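Local coordinates for BH2621 protein (Bacillus halodurans, PDB 2QML), which is uncharacterised but has the GNAT acyltransferase fold and probably transfers fatty acyl groups to a lysine amino group in siderophore biosynthesis, at residues Asp33-His36 with Ser37-His40; Glu42-Ile45 with Pro46-Leu50; Leu50-Leu54 with Val55-Lys59; Gly75-Gly79 with Val80-Tyr84. All blocks are in the same frame, centred on the assembly; numbering follows the deposited sequence.

Contact 1 of 4, residues Asp33-His36 with Ser37-His40; sequences DMLH and SWMH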
loop_
_atom_site.group_PDB
_atom_site.type_symbol
_atom_site.label_atom_id
_atom_site.label_comp_id
_atom_site.label_asym_id
_atom_site.label_seq_id
_atom_site.Cartn_x
_atom_site.Cartn_y
_atom_site.Cartn_z
ATOM N N ASP A 33 15.251 7.648 9.502
ATOM C CA ASP A 33 15.614 8.911 8.858
ATOM C C ASP A 33 15.065 8.998 7.421
ATOM O O ASP A 33 14.585 10.052 6.981
ATOM C CB ASP A 33 17.134 9.122 8.881
ATOM C CG ASP A 33 17.704 9.117 10.297
ATOM O OD1 ASP A 33 17.273 9.879 11.150
ATOM O OD2 ASP A 33 18.590 8.309 10.562
HETATM N N MSE A 34 15.183 7.911 6.683
HETATM C CA MSE A 34 14.705 7.870 5.323
HETATM C C MSE A 34 13.198 8.029 5.264
HETATM O O MSE A 34 12.686 8.815 4.471
HETATM C CB MSE A 34 15.098 6.540 4.662
HETATM C CG MSE A 34 14.575 6.383 3.247
HETATM SE SE MSE A 34 15.334 4.785 2.430
HETATM C CE MSE A 34 14.448 3.427 3.407
ATOM N N LEU A 35 12.491 7.293 6.097
ATOM C CA LEU A 35 11.030 7.342 6.131
ATOM C C LEU A 35 10.557 8.749 6.569
ATOM O O LEU A 35 9.597 9.322 6.009
ATOM C CB LEU A 35 10.456 6.234 7.003
ATOM C CG LEU A 35 10.645 4.808 6.482
ATOM C CD1 LEU A 35 10.056 3.826 7.478
ATOM C CD2 LEU A 35 10.040 4.660 5.102
ATOM N N HIS A 36 11.235 9.314 7.569
ATOM C CA HIS A 36 10.951 10.688 8.039
ATOM C C HIS A 36 11.064 11.709 6.894
ATOM O O HIS A 36 10.231 12.590 6.738
ATOM C CB HIS A 36 11.882 11.012 9.192
ATOM C CG HIS A 36 11.764 12.420 9.679
ATOM N ND1 HIS A 36 12.697 13.386 9.370
ATOM C CD2 HIS A 36 10.799 13.035 10.404
ATOM C CE1 HIS A 36 12.321 14.527 9.910
ATOM N NE2 HIS A 36 11.185 14.341 10.553
ATOM N N SER A 37 12.093 11.567 6.060
ATOM C CA SER A 37 12.272 12.414 4.875
ATOM C C SER A 37 11.087 12.242 3.887
ATOM O O SER A 37 10.516 13.229 3.374
ATOM C CB SER A 37 13.592 12.090 4.189
ATOM O OG SER A 37 13.755 12.928 3.085
ATOM N N TRP A 38 10.682 11.012 3.645
ATOM C CA TRP A 38 9.534 10.770 2.764
ATOM C C TRP A 38 8.249 11.403 3.279
ATOM O O TRP A 38 7.464 11.952 2.483
ATOM C CB TRP A 38 9.280 9.275 2.510
ATOM C CG TRP A 38 10.430 8.550 1.876
ATOM C CD1 TRP A 38 11.508 9.099 1.311
ATOM C CD2 TRP A 38 10.526 7.143 1.624
ATOM N NE1 TRP A 38 12.345 8.125 0.785
ATOM C CE2 TRP A 38 11.755 6.917 0.949
ATOM C CE3 TRP A 38 9.707 6.059 1.890
ATOM C CZ2 TRP A 38 12.182 5.649 0.575
ATOM C CZ3 TRP A 38 10.157 4.801 1.526
ATOM C CH2 TRP A 38 11.367 4.611 0.889
HETATM N N MSE A 39 8.043 11.347 4.611
HETATM C CA MSE A 39 6.900 11.951 5.267
HETATM C C MSE A 39 6.862 13.480 5.195
HETATM O O MSE A 39 5.838 14.066 5.509
HETATM C CB MSE A 39 6.817 11.512 6.732
HETATM C CG MSE A 39 6.436 10.052 6.885
HETATM SE SE MSE A 39 4.899 9.426 5.798
HETATM C CE MSE A 39 4.690 7.615 6.540
ATOM N N HIS A 40 7.979 14.087 4.835
ATOM C CA HIS A 40 8.065 15.517 4.636
ATOM C C HIS A 40 7.942 15.906 3.148
ATOM O O HIS A 40 8.043 17.065 2.795
ATOM C CB HIS A 40 9.332 16.077 5.315
ATOM C CG HIS A 40 9.183 16.217 6.798
ATOM N ND1 HIS A 40 8.865 17.421 7.397
ATOM C CD2 HIS A 40 9.244 15.303 7.801
ATOM C CE1 HIS A 40 8.767 17.247 8.702
ATOM N NE2 HIS A 40 8.959 15.970 8.975
#
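W38 reaches back along the helix and brings one face of its indole under M34 CG, toward the rim. Its CB rests 3.5 Å from L35 O. Beyond it CG and CD1 pass beneath M34 O, which stands over one face of the ring. On the six-membered ring, CZ2 meets M34 CG at 3.7 Å and CE3 meets L35 CD2 at 3.5 Å. M34 is a selenomethionine whose CG is anti to the backbone N (chi1 177°), which runs its chain alongside W38 in the same direction; SE then sits obliquely 4.7 Å from the six-ring centroid of W38, a Met-aromatic contact. These are i to i+3 and i to i+4 neighbours on helix 32-38 of the GNAT fold, tied by regular backbone bonds such as M39 N to L35 O, 2.9 Å. H40 N reaches H36 O only weakly and also bonds S37 O. L35 and W38 turn inward onto Y84 of strand 80-89. On another side of the helix the rings of H36 and H40 are inclined at 57°, with H40 CD2 over one face of H36. Both NE2 atoms donate to the same acceptor, I52 O, which fixes the rotation of the two imidazoles.

Contact 2 of 4, residues Glu42-Ile45 with Pro46-Leu50; sequences EHVI and PYWKL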
loop_
_atom_site.group_PDB
_atom_site.type_symbol
_atom_site.label_atom_id
_atom_site.label_comp_id
_atom_site.label_asym_id
_atom_site.label_seq_id
_atom_site.Cartn_x
_atom_site.Cartn_y
_atom_site.Cartn_z
ATOM N N GLU A 42 6.135 16.957 -0.220
ATOM C CA GLU A 42 4.898 17.711 -0.454
ATOM C C GLU A 42 3.792 16.860 -1.012
ATOM O O GLU A 42 2.631 17.105 -0.691
ATOM C CB GLU A 42 5.130 18.943 -1.351
ATOM C CG GLU A 42 5.917 20.087 -0.680
ATOM C CD GLU A 42 5.289 20.614 0.616
ATOM O OE1 GLU A 42 4.041 20.738 0.697
ATOM O OE2 GLU A 42 6.059 20.902 1.564
ATOM N N HIS A 43 4.098 15.843 -1.824
ATOM C CA HIS A 43 3.053 14.970 -2.362
ATOM C C HIS A 43 2.504 13.942 -1.356
ATOM O O HIS A 43 1.526 13.289 -1.614
ATOM C CB HIS A 43 3.550 14.265 -3.625
ATOM C CG HIS A 43 4.698 13.330 -3.394
ATOM N ND1 HIS A 43 6.002 13.762 -3.333
ATOM C CD2 HIS A 43 4.734 11.991 -3.245
ATOM C CE1 HIS A 43 6.793 12.731 -3.113
ATOM N NE2 HIS A 43 6.045 11.647 -3.043
ATOM N N VAL A 44 3.193 13.770 -0.231
ATOM C CA VAL A 44 2.819 12.813 0.787
ATOM C C VAL A 44 2.054 13.451 1.964
ATOM O O VAL A 44 1.052 12.880 2.419
ATOM C CB VAL A 44 4.105 12.099 1.331
ATOM C CG1 VAL A 44 3.807 11.214 2.563
ATOM C CG2 VAL A 44 4.818 11.293 0.230
ATOM N N ILE A 45 2.494 14.634 2.375
ATOM C CA ILE A 45 1.981 15.340 3.556
ATOM C C ILE A 45 0.439 15.405 3.623
ATOM O O ILE A 45 -0.148 15.060 4.631
ATOM C CB ILE A 45 2.633 16.768 3.696
ATOM C CG1 ILE A 45 4.089 16.645 4.048
ATOM C CG2 ILE A 45 1.942 17.619 4.772
ATOM C CD1 ILE A 45 4.862 17.962 3.937
ATOM N N PRO A 46 -0.221 15.811 2.520
ATOM C CA PRO A 46 -1.692 15.950 2.650
ATOM C C PRO A 46 -2.449 14.690 2.977
ATOM O O PRO A 46 -3.525 14.778 3.560
ATOM C CB PRO A 46 -2.122 16.434 1.254
ATOM C CG PRO A 46 -0.927 16.856 0.579
ATOM C CD PRO A 46 0.234 16.138 1.166
ATOM N N TYR A 47 -1.892 13.539 2.620
ATOM C CA TYR A 47 -2.547 12.266 2.786
ATOM C C TYR A 47 -2.091 11.479 4.012
ATOM O O TYR A 47 -2.826 10.652 4.519
ATOM C CB TYR A 47 -2.314 11.450 1.498
ATOM C CG TYR A 47 -2.845 12.190 0.264
ATOM C CD1 TYR A 47 -4.172 12.596 0.218
ATOM C CD2 TYR A 47 -2.038 12.535 -0.785
ATOM C CE1 TYR A 47 -4.690 13.296 -0.871
ATOM C CE2 TYR A 47 -2.551 13.258 -1.890
ATOM C CZ TYR A 47 -3.877 13.610 -1.923
ATOM O OH TYR A 47 -4.434 14.323 -2.954
ATOM N N TRP A 48 -0.891 11.729 4.479
ATOM C CA TRP A 48 -0.297 11.011 5.612
ATOM C C TRP A 48 -0.202 11.825 6.890
ATOM O O TRP A 48 -0.305 11.255 7.983
ATOM C CB TRP A 48 1.064 10.429 5.196
ATOM C CG TRP A 48 0.899 9.202 4.317
ATOM C CD1 TRP A 48 0.693 9.160 2.960
ATOM C CD2 TRP A 48 0.914 7.854 4.757
ATOM N NE1 TRP A 48 0.544 7.863 2.561
ATOM C CE2 TRP A 48 0.712 7.041 3.642
ATOM C CE3 TRP A 48 1.094 7.254 5.993
ATOM C CZ2 TRP A 48 0.694 5.668 3.734
ATOM C CZ3 TRP A 48 1.087 5.911 6.069
ATOM C CH2 TRP A 48 0.878 5.142 4.952
ATOM N N LYS A 49 0.008 13.141 6.757
ATOM C CA LYS A 49 0.019 14.057 7.884
ATOM C C LYS A 49 1.051 13.657 8.939
ATOM O O LYS A 49 0.780 13.708 10.143
ATOM C CB LYS A 49 -1.417 14.171 8.448
ATOM C CG LYS A 49 -2.473 14.538 7.354
ATOM C CD LYS A 49 -3.922 14.621 7.885
ATOM C CE LYS A 49 -4.907 15.106 6.801
ATOM N NZ LYS A 49 -5.242 14.063 5.790
ATOM N N LEU A 50 2.217 13.197 8.480
ATOM C CA LEU A 50 3.308 12.778 9.389
ATOM C C LEU A 50 4.581 13.616 9.190
ATOM O O LEU A 50 5.701 13.151 9.467
ATOM C CB LEU A 50 3.556 11.260 9.303
ATOM C CG LEU A 50 2.477 10.412 9.997
ATOM C CD1 LEU A 50 2.672 8.963 9.474
ATOM C CD2 LEU A 50 2.410 10.532 11.559
#
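V44 and W48 meet because V44 carries CG1 anti to its backbone N (chi1 172°) while W48 swings CG anti to its carbonyl carbon (chi1 -76°) and turns the indole roughly crosswise about chi2. Across this i to i+4 step V44 CG1 lies 3.8 Å from W48 CD1, oblique to the ring, and the edge of the same indole has V44 O near its plane. V44 sits just before the short helix 45-48, which follows helix 32-38 in the GNAT domain, and W48 is its last residue. V44 O opens this single turn by taking two N-H groups: W48 N comes in the carbonyl plane at 3.1 Å, whereas Y47 N, at 3.0 Å, stands 39° out of it. I45 O holds the other end, accepting K49 N at 2.9 Å and W48 N only weakly. K49 then leaves the helix with positive phi, and the chain turns off toward L50. P46 has no N-H to give; its CD instead packs 3.2 Å from E42 O and against I45 CB. Next to it, the Y47 ring has P46 CB over the centre of one face and H43 O at its edge, near CD2. V44 and W48 both lean on L111 of strand 106-112, and a glycerol, probably from the crystallisation liquor, lies near the indole. H43 is tied to that strand through NE2, which bonds I112 O. The K49 side chain, extended as far as CE, bends at its last torsion and folds back along the helix end, where NZ donates to P46 O at 2.9 Å and also to D173 O.

Contact 3 of 4, residues Leu50-Leu54 with Val55-Lys59; sequences LNIPL and VDYKK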
loop_
_atom_site.group_PDB
_atom_site.type_symbol
_atom_site.label_atom_id
_atom_site.label_comp_id
_atom_site.label_asym_id
_atom_site.label_seq_id
_atom_site.Cartn_x
_atom_site.Cartn_y
_atom_site.Cartn_z
ATOM N N LEU A 50 2.217 13.197 8.480
ATOM C CA LEU A 50 3.308 12.778 9.389
ATOM C C LEU A 50 4.581 13.616 9.190
ATOM O O LEU A 50 5.701 13.151 9.467
ATOM C CB LEU A 50 3.556 11.260 9.303
ATOM C CG LEU A 50 2.477 10.412 9.997
ATOM C CD1 LEU A 50 2.672 8.963 9.474
ATOM C CD2 LEU A 50 2.410 10.532 11.559
ATOM N N ASN A 51 4.389 14.869 8.777
ATOM C CA ASN A 51 5.470 15.838 8.673
ATOM C C ASN A 51 5.659 16.400 10.083
ATOM O O ASN A 51 5.283 17.501 10.411
ATOM C CB ASN A 51 5.220 16.926 7.612
ATOM C CG ASN A 51 3.870 17.599 7.749
ATOM O OD1 ASN A 51 2.849 16.946 7.994
ATOM N ND2 ASN A 51 3.850 18.930 7.517
ATOM N N ILE A 52 6.259 15.562 10.900
ATOM C CA ILE A 52 6.496 15.820 12.304
ATOM C C ILE A 52 7.987 15.710 12.633
ATOM O O ILE A 52 8.775 15.148 11.820
ATOM C CB ILE A 52 5.622 14.818 13.163
ATOM C CG1 ILE A 52 6.038 13.365 12.959
ATOM C CG2 ILE A 52 4.145 15.032 12.817
ATOM C CD1 ILE A 52 5.272 12.337 13.799
ATOM N N PRO A 53 8.396 16.235 13.809
ATOM C CA PRO A 53 9.793 16.123 14.229
ATOM C C PRO A 53 10.266 14.677 14.246
ATOM O O PRO A 53 9.472 13.730 14.514
ATOM C CB PRO A 53 9.787 16.761 15.623
ATOM C CG PRO A 53 8.674 17.714 15.550
ATOM C CD PRO A 53 7.614 17.017 14.781
ATOM N N LEU A 54 11.539 14.496 13.896
ATOM C CA LEU A 54 12.174 13.175 13.871
ATOM C C LEU A 54 11.967 12.398 15.203
ATOM O O LEU A 54 11.636 11.229 15.149
ATOM C CB LEU A 54 13.664 13.328 13.538
ATOM C CG LEU A 54 14.444 12.021 13.430
ATOM C CD1 LEU A 54 13.879 11.135 12.307
ATOM C CD2 LEU A 54 15.924 12.313 13.254
ATOM N N VAL A 55 12.069 13.071 16.355
ATOM C CA VAL A 55 11.885 12.428 17.645
ATOM C C VAL A 55 10.499 11.774 17.755
ATOM O O VAL A 55 10.359 10.660 18.243
ATOM C CB VAL A 55 12.174 13.423 18.847
ATOM C CG1 VAL A 55 11.161 14.578 18.934
ATOM C CG2 VAL A 55 12.207 12.659 20.153
ATOM N N ASP A 56 9.492 12.469 17.267
ATOM C CA ASP A 56 8.127 11.959 17.299
ATOM C C ASP A 56 7.946 10.860 16.268
ATOM O O ASP A 56 7.297 9.833 16.565
ATOM C CB ASP A 56 7.166 13.062 17.030
ATOM C CG ASP A 56 7.223 14.137 18.096
ATOM O OD1 ASP A 56 7.392 13.853 19.323
ATOM O OD2 ASP A 56 7.121 15.315 17.657
ATOM N N TYR A 57 8.467 11.079 15.053
ATOM C CA TYR A 57 8.359 10.066 14.011
ATOM C C TYR A 57 8.984 8.747 14.490
ATOM O O TYR A 57 8.407 7.703 14.259
ATOM C CB TYR A 57 8.908 10.524 12.625
ATOM C CG TYR A 57 8.520 9.503 11.578
ATOM C CD1 TYR A 57 7.212 9.390 11.128
ATOM C CD2 TYR A 57 9.468 8.588 11.112
ATOM C CE1 TYR A 57 6.868 8.426 10.220
ATOM C CE2 TYR A 57 9.119 7.609 10.234
ATOM C CZ TYR A 57 7.823 7.535 9.793
ATOM O OH TYR A 57 7.540 6.524 8.940
ATOM N N LYS A 58 10.119 8.809 15.174
ATOM C CA LYS A 58 10.757 7.621 15.756
ATOM C C LYS A 58 9.794 6.845 16.687
ATOM O O LYS A 58 9.631 5.617 16.553
ATOM C CB LYS A 58 12.041 8.027 16.508
ATOM C CG LYS A 58 13.202 8.337 15.612
ATOM C CD LYS A 58 14.482 8.726 16.424
ATOM C CE LYS A 58 15.684 9.012 15.504
ATOM N NZ LYS A 58 16.848 9.597 16.239
ATOM N N LYS A 59 9.126 7.573 17.579
ATOM C CA LYS A 59 8.187 6.986 18.541
ATOM C C LYS A 59 6.996 6.365 17.808
ATOM O O LYS A 59 6.489 5.318 18.203
ATOM C CB LYS A 59 7.702 8.022 19.589
ATOM C CG LYS A 59 8.771 8.763 20.438
ATOM C CD LYS A 59 8.147 9.612 21.602
ATOM C CE LYS A 59 9.112 10.685 22.233
ATOM N NZ LYS A 59 8.528 11.379 23.447
#
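I52 holds CG1 in the crowded position between its backbone N and carbonyl carbon (chi1 64°), and this sends CD1 over the first turn of the following helix. There CD1 lies 3.7 Å from Y57 N and 3.8 Å from D56 CB, while the I52 and Y57 side chains cross at about a right angle. I52 CD1 comes to the edge of the Y57 ring, and so, more loosely, does L50, with L50 CD1 4.3 Å from Y57 CE1. Between L50 and I52 the chain turns sharply in an inverse gamma turn centred on N51. P53 occupies the N-cap position of helix 54-65, and its carbonyl starts the helical bonding: Y57 N meets P53 O at 2.9 Å and nearly straight (169°), D56 N only weakly. The proline ring is flanked by D56, whose OD2 stands 3.4 Å from P53 CD. One step on, L54 O accepts K58 N at 2.9 Å, and the extended K58 chain passes over L54 so that CE rests 3.9 Å from L54 CG. Helix 32-38 lies along this helix start: L54 packs on D33 and H36, and Y57 on L35, with Y57 also touching M39.

Contact 4 of 4, residues Gly75-Gly79 with Val80-Tyr84; sequences GAING and VPMSY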
loop_
_atom_site.group_PDB
_atom_site.type_symbol
_atom_site.label_atom_id
_atom_site.label_comp_id
_atom_site.label_asym_id
_atom_site.label_seq_id
_atom_site.Cartn_x
_atom_site.Cartn_y
_atom_site.Cartn_z
ATOM N N GLY A 75 9.460 -0.823 -0.367
ATOM C CA GLY A 75 9.531 -1.387 -1.690
ATOM C C GLY A 75 10.638 -0.657 -2.481
ATOM O O GLY A 75 10.797 0.562 -2.374
ATOM N N ALA A 76 11.407 -1.427 -3.241
ATOM C CA ALA A 76 12.548 -0.944 -3.977
ATOM C C ALA A 76 12.517 -1.370 -5.441
ATOM O O ALA A 76 11.932 -2.401 -5.782
ATOM C CB ALA A 76 13.849 -1.447 -3.299
ATOM N N ILE A 77 13.122 -0.558 -6.301
ATOM C CA ILE A 77 13.235 -0.865 -7.716
ATOM C C ILE A 77 14.721 -0.905 -7.987
ATOM O O ILE A 77 15.436 0.065 -7.742
ATOM C CB ILE A 77 12.523 0.159 -8.603
ATOM C CG1 ILE A 77 11.027 0.208 -8.263
ATOM C CG2 ILE A 77 12.748 -0.182 -10.083
ATOM C CD1 ILE A 77 10.293 1.402 -8.894
ATOM N N ASN A 78 15.189 -2.065 -8.425
ATOM C CA ASN A 78 16.600 -2.297 -8.653
ATOM C C ASN A 78 17.438 -1.950 -7.428
ATOM O O ASN A 78 18.513 -1.340 -7.520
ATOM C CB ASN A 78 17.070 -1.554 -9.895
ATOM C CG ASN A 78 16.618 -2.223 -11.178
ATOM O OD1 ASN A 78 16.022 -3.304 -11.192
ATOM N ND2 ASN A 78 16.972 -1.603 -12.274
ATOM N N GLY A 79 16.888 -2.330 -6.276
ATOM C CA GLY A 79 17.519 -2.119 -5.002
ATOM C C GLY A 79 17.367 -0.774 -4.341
ATOM O O GLY A 79 17.641 -0.671 -3.164
ATOM N N VAL A 80 16.901 0.245 -5.090
ATOM C CA VAL A 80 16.753 1.584 -4.541
ATOM C C VAL A 80 15.413 1.690 -3.834
ATOM O O VAL A 80 14.399 1.510 -4.456
ATOM C CB VAL A 80 16.881 2.679 -5.630
ATOM C CG1 VAL A 80 16.647 4.059 -5.019
ATOM C CG2 VAL A 80 18.281 2.616 -6.419
ATOM N N PRO A 81 15.423 1.965 -2.534
ATOM C CA PRO A 81 14.191 2.036 -1.752
ATOM C C PRO A 81 13.432 3.305 -2.139
ATOM O O PRO A 81 14.018 4.387 -2.224
ATOM C CB PRO A 81 14.673 2.124 -0.325
ATOM C CG PRO A 81 16.092 2.660 -0.448
ATOM C CD PRO A 81 16.621 2.306 -1.757
HETATM N N MSE A 82 12.147 3.198 -2.426
HETATM C CA MSE A 82 11.399 4.378 -2.902
HETATM C C MSE A 82 9.892 4.369 -2.593
HETATM O O MSE A 82 9.159 5.236 -3.023
HETATM C CB MSE A 82 11.674 4.567 -4.410
HETATM C CG MSE A 82 11.616 3.300 -5.285
HETATM SE SE MSE A 82 9.952 2.309 -5.231
HETATM C CE MSE A 82 8.842 3.618 -6.199
ATOM N N SER A 83 9.457 3.423 -1.769
ATOM C CA SER A 83 8.055 3.301 -1.414
ATOM C C SER A 83 7.877 2.671 -0.031
ATOM O O SER A 83 8.701 1.876 0.447
ATOM C CB SER A 83 7.303 2.536 -2.508
ATOM O OG SER A 83 7.812 1.236 -2.658
ATOM N N TYR A 84 6.799 3.052 0.613
ATOM C CA TYR A 84 6.462 2.612 1.958
ATOM C C TYR A 84 5.044 2.037 1.888
ATOM O O TYR A 84 4.166 2.618 1.241
ATOM C CB TYR A 84 6.640 3.752 2.980
ATOM C CG TYR A 84 6.059 3.511 4.360
ATOM C CD1 TYR A 84 6.760 2.796 5.345
ATOM C CD2 TYR A 84 4.811 4.006 4.698
ATOM C CE1 TYR A 84 6.236 2.599 6.614
ATOM C CE2 TYR A 84 4.307 3.824 5.954
ATOM C CZ TYR A 84 5.015 3.091 6.894
ATOM O OH TYR A 84 4.494 2.905 8.142
#
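M82 and S83 both turn their side chains onto one oxygen, G75 O. The selenomethionine M82 starts with CG wedged between its backbone N and carbonyl carbon (chi1 45°) and curls again at chi2 and chi3, which sets SE 3.5 Å from G75 O. S83 approaches that same oxygen from its own side chain, OG donating a weak bond to G75 O at 3.1 Å and passing close to G75 CA; OG is also bonded to W85 NE1. The I77 and M82 side chains cross at a slant, and in one of two deposited conformers of I77 its CD1 lies 3.8 Å from M82 SE. Strands 70-77 and 80-89 form a beta hairpin of the GNAT sheet, closed by a type I' turn from I77 to V80 through N78 and G79. I77 and V80 are a hydrogen-bonded pair, joined both ways. A76 and P81 form the non-hydrogen-bonded pair, with A76 CB on P81 CA, and share a face that meets M34 of helix 32-38 through P81. M82 and S83 together face G75 in a classic beta bulge. G75 O takes M82 N in the carbonyl plane at 3.0 Å and S83 N weakly, while G75 N gives to S83 O at 2.9 Å, 44° above that carbonyl's plane.

How the contacts relate
Contacts 2 and 3 lie at the surface, while contacts 1 and 4 are partly buried. Contacts 1 to 3 follow the chain through three successive helices, and contacts 2 and 3 share L50. Histidine-to-carbonyl bonds tie contact 1 to contact 3, whereas contacts 1 and 2 meet by packing alone, M39 against L50 and I45. Contact 4 belongs to the central sheet: contact 1 lies on it through W38 and M34, contact 2 touches it where W48 meets Y84, and contact 3 stays about 5 Å away at nearest atoms. Helical backbone bonds carry contacts 1 to 3, with i to i+3 bonds mixed in at contact 2, whereas in contact 4 cross-strand bonds converge on one glycine carbonyl.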